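Local coordinates for protein ElaA (Escherichia coli, PDB 5Z6N), which probably transfers an acetyl group from acetyl coenzyme A to an amine, as a member of the GNAT N-acetyltransferase superfamily, at residues Leu21-Ala26 and Arg79-Glu84. Numbering follows the deposited sequence.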
loop_
_atom_site.group_PDB
_atom_site.type_symbol
_atom_site.label_atom_id
_atom_site.label_comp_id
_atom_site.label_asym_id
_atom_site.label_seq_id
_atom_site.Cartn_x
_atom_site.Cartn_y
_atom_site.Cartn_z
ATOM N N LEU B 21 0.260 -5.490 -1.833
ATOM C CA LEU B 21 0.012 -4.055 -1.927
ATOM C C LEU B 21 1.169 -3.347 -2.624
ATOM O O LEU B 21 0.957 -2.393 -3.382
ATOM C CB LEU B 21 -0.220 -3.464 -0.538
ATOM C CG LEU B 21 -1.367 -4.055 0.283
ATOM C CD1 LEU B 21 -1.306 -3.539 1.709
ATOM C CD2 LEU B 21 -2.699 -3.720 -0.355
ATOM N N GLN B 22 2.399 -3.807 -2.379
ATOM C CA GLN B 22 3.564 -3.226 -3.040
ATOM C C GLN B 22 3.518 -3.459 -4.541
ATOM O O GLN B 22 3.900 -2.585 -5.329
ATOM C CB GLN B 22 4.840 -3.816 -2.440
ATOM C CG GLN B 22 6.054 -3.784 -3.343
ATOM C CD GLN B 22 7.251 -4.497 -2.724
ATOM O OE1 GLN B 22 8.047 -3.885 -2.020
ATOM N NE2 GLN B 22 7.378 -5.789 -2.982
ATOM N N LEU B 23 3.057 -4.637 -4.957
ATOM C CA LEU B 23 2.895 -4.927 -6.375
ATOM C C LEU B 23 1.680 -4.213 -6.956
ATOM O O LEU B 23 1.718 -3.768 -8.110
ATOM C CB LEU B 23 2.806 -6.444 -6.566
ATOM C CG LEU B 23 2.810 -7.112 -7.939
ATOM C CD1 LEU B 23 1.392 -7.234 -8.441
ATOM C CD2 LEU B 23 3.692 -6.365 -8.935
ATOM N N ARG B 24 0.612 -4.068 -6.167
ATOM C CA ARG B 24 -0.535 -3.280 -6.609
ATOM C C ARG B 24 -0.157 -1.814 -6.767
ATOM O O ARG B 24 -0.531 -1.168 -7.754
ATOM C CB ARG B 24 -1.693 -3.433 -5.622
ATOM C CG ARG B 24 -2.610 -4.610 -5.906
ATOM C CD ARG B 24 -3.248 -5.112 -4.630
ATOM N NE ARG B 24 -4.134 -4.114 -4.037
ATOM C CZ ARG B 24 -4.985 -4.369 -3.049
ATOM N NH1 ARG B 24 -5.753 -3.403 -2.568
ATOM N NH2 ARG B 24 -5.075 -5.591 -2.546
ATOM N N CYS B 25 0.576 -1.271 -5.795
ATOM C CA CYS B 25 1.072 0.095 -5.907
ATOM C C CYS B 25 1.951 0.256 -7.142
ATOM O O CYS B 25 1.814 1.223 -7.900
ATOM C CB CYS B 25 1.846 0.468 -4.639
ATOM S SG CYS B 25 2.290 2.211 -4.500
ATOM N N ALA B 26 2.847 -0.709 -7.369
ATOM C CA ALA B 26 3.792 -0.614 -8.477
ATOM C C ALA B 26 3.093 -0.597 -9.832
ATOM O O ALA B 26 3.638 -0.065 -10.805
ATOM C CB ALA B 26 4.781 -1.776 -8.413
ATOM N N ARG B 79 -8.304 -5.986 -9.345
ATOM C CA ARG B 79 -6.869 -5.849 -9.065
ATOM C C ARG B 79 -6.033 -6.856 -9.857
ATOM O O ARG B 79 -4.967 -7.286 -9.407
ATOM C CB ARG B 79 -6.574 -5.971 -7.565
ATOM C CG ARG B 79 -7.253 -4.934 -6.699
ATOM C CD ARG B 79 -7.021 -3.533 -7.237
ATOM N NE ARG B 79 -6.934 -2.543 -6.172
ATOM C CZ ARG B 79 -7.986 -1.892 -5.683
ATOM N NH1 ARG B 79 -7.828 -1.002 -4.718
ATOM N NH2 ARG B 79 -9.204 -2.147 -6.136
ATOM N N VAL B 80 -6.496 -7.220 -11.052
ATOM C CA VAL B 80 -5.871 -8.289 -11.826
ATOM C C VAL B 80 -4.512 -7.820 -12.331
ATOM O O VAL B 80 -4.417 -6.824 -13.059
ATOM C CB VAL B 80 -6.779 -8.719 -12.985
ATOM C CG1 VAL B 80 -6.114 -9.819 -13.809
ATOM C CG2 VAL B 80 -8.144 -9.162 -12.447
ATOM N N ILE B 81 -3.450 -8.535 -11.949
ATOM C CA ILE B 81 -2.087 -8.124 -12.268
ATOM C C ILE B 81 -1.266 -9.303 -12.763
ATOM O O ILE B 81 -1.379 -10.421 -12.249
ATOM C CB ILE B 81 -1.366 -7.488 -11.060
ATOM C CG1 ILE B 81 -2.176 -6.334 -10.479
ATOM C CG2 ILE B 81 0.007 -6.997 -11.477
ATOM C CD1 ILE B 81 -1.555 -5.735 -9.247
ATOM N N VAL B 82 -0.437 -9.037 -13.770
ATOM C CA VAL B 82 0.769 -9.797 -14.061
ATOM C C VAL B 82 1.937 -8.821 -14.015
ATOM O O VAL B 82 1.835 -7.700 -14.527
ATOM C CB VAL B 82 0.696 -10.497 -15.433
ATOM C CG1 VAL B 82 2.036 -11.126 -15.775
ATOM C CG2 VAL B 82 -0.417 -11.534 -15.448
ATOM N N SER B 83 3.033 -9.229 -13.381
ATOM C CA SER B 83 4.198 -8.357 -13.291
ATOM C C SER B 83 4.834 -8.189 -14.667
ATOM O O SER B 83 4.941 -9.145 -15.441
ATOM C CB SER B 83 5.211 -8.910 -12.286
ATOM O OG SER B 83 5.899 -10.033 -12.803
ATOM N N GLU B 84 5.266 -6.955 -14.966
ATOM C CA GLU B 84 5.571 -6.579 -16.345
ATOM C C GLU B 84 6.715 -7.385 -16.939
ATOM O O GLU B 84 6.802 -7.518 -18.165
ATOM C CB GLU B 84 5.880 -5.085 -16.443
ATOM C CG GLU B 84 6.703 -4.523 -15.297
ATOM C CD GLU B 84 5.852 -3.748 -14.313
ATOM O OE1 GLU B 84 5.213 -4.380 -13.443
ATOM O OE2 GLU B 84 5.817 -2.506 -14.428
#
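Helix 14-31 lies across one face of the central GNAT sheet, and Leu-23 and Arg-24 on it meet Ile-81 and Arg-79 of strand 75-82. The axes of segments 21-26 and 79-82 come within 9.6 Å and are nearly perpendicular, at 85°. The methyl ends of Leu-23 and Ile-81 meet head-on, Leu-23 CD1 lying 3.3 Å from Ile-81 CG2 and 3.4 Å from Ile-81 CD1; branched aliphatic residues suit this apolar helix-sheet interface. With CG anti to the backbone N (chi1 -172°), Leu-23 brings CD1 to Ile-81. Ile-81 CD1 also packs 3.7 Å from Arg-24 CG; arginine suits this place by joining an apolar stem to a charged end that reaches the aspartates. On the other face of the sheet, as is usual in the GNAT fold, helix 91-106 covers Val-80 and Val-82. Beyond Ile-81 the two guanidinium planes stand 77° apart, Arg-24 NH1 being 3.8 Å from Arg-79 NH1. The shared carboxylate of Asp-38, salt-bridged to NE of both arginines, brings them together, while Asp-43 pairs with Arg-24 NH2. Leu-21 CD2 covers one guanidinium face of Arg-24, and Arg-79 CG approaches the opposite one near its rim. A methionine in place of Arg-24 would probably leave Asp-43 without this mate and Asp-38 with Arg-79 alone of the pair.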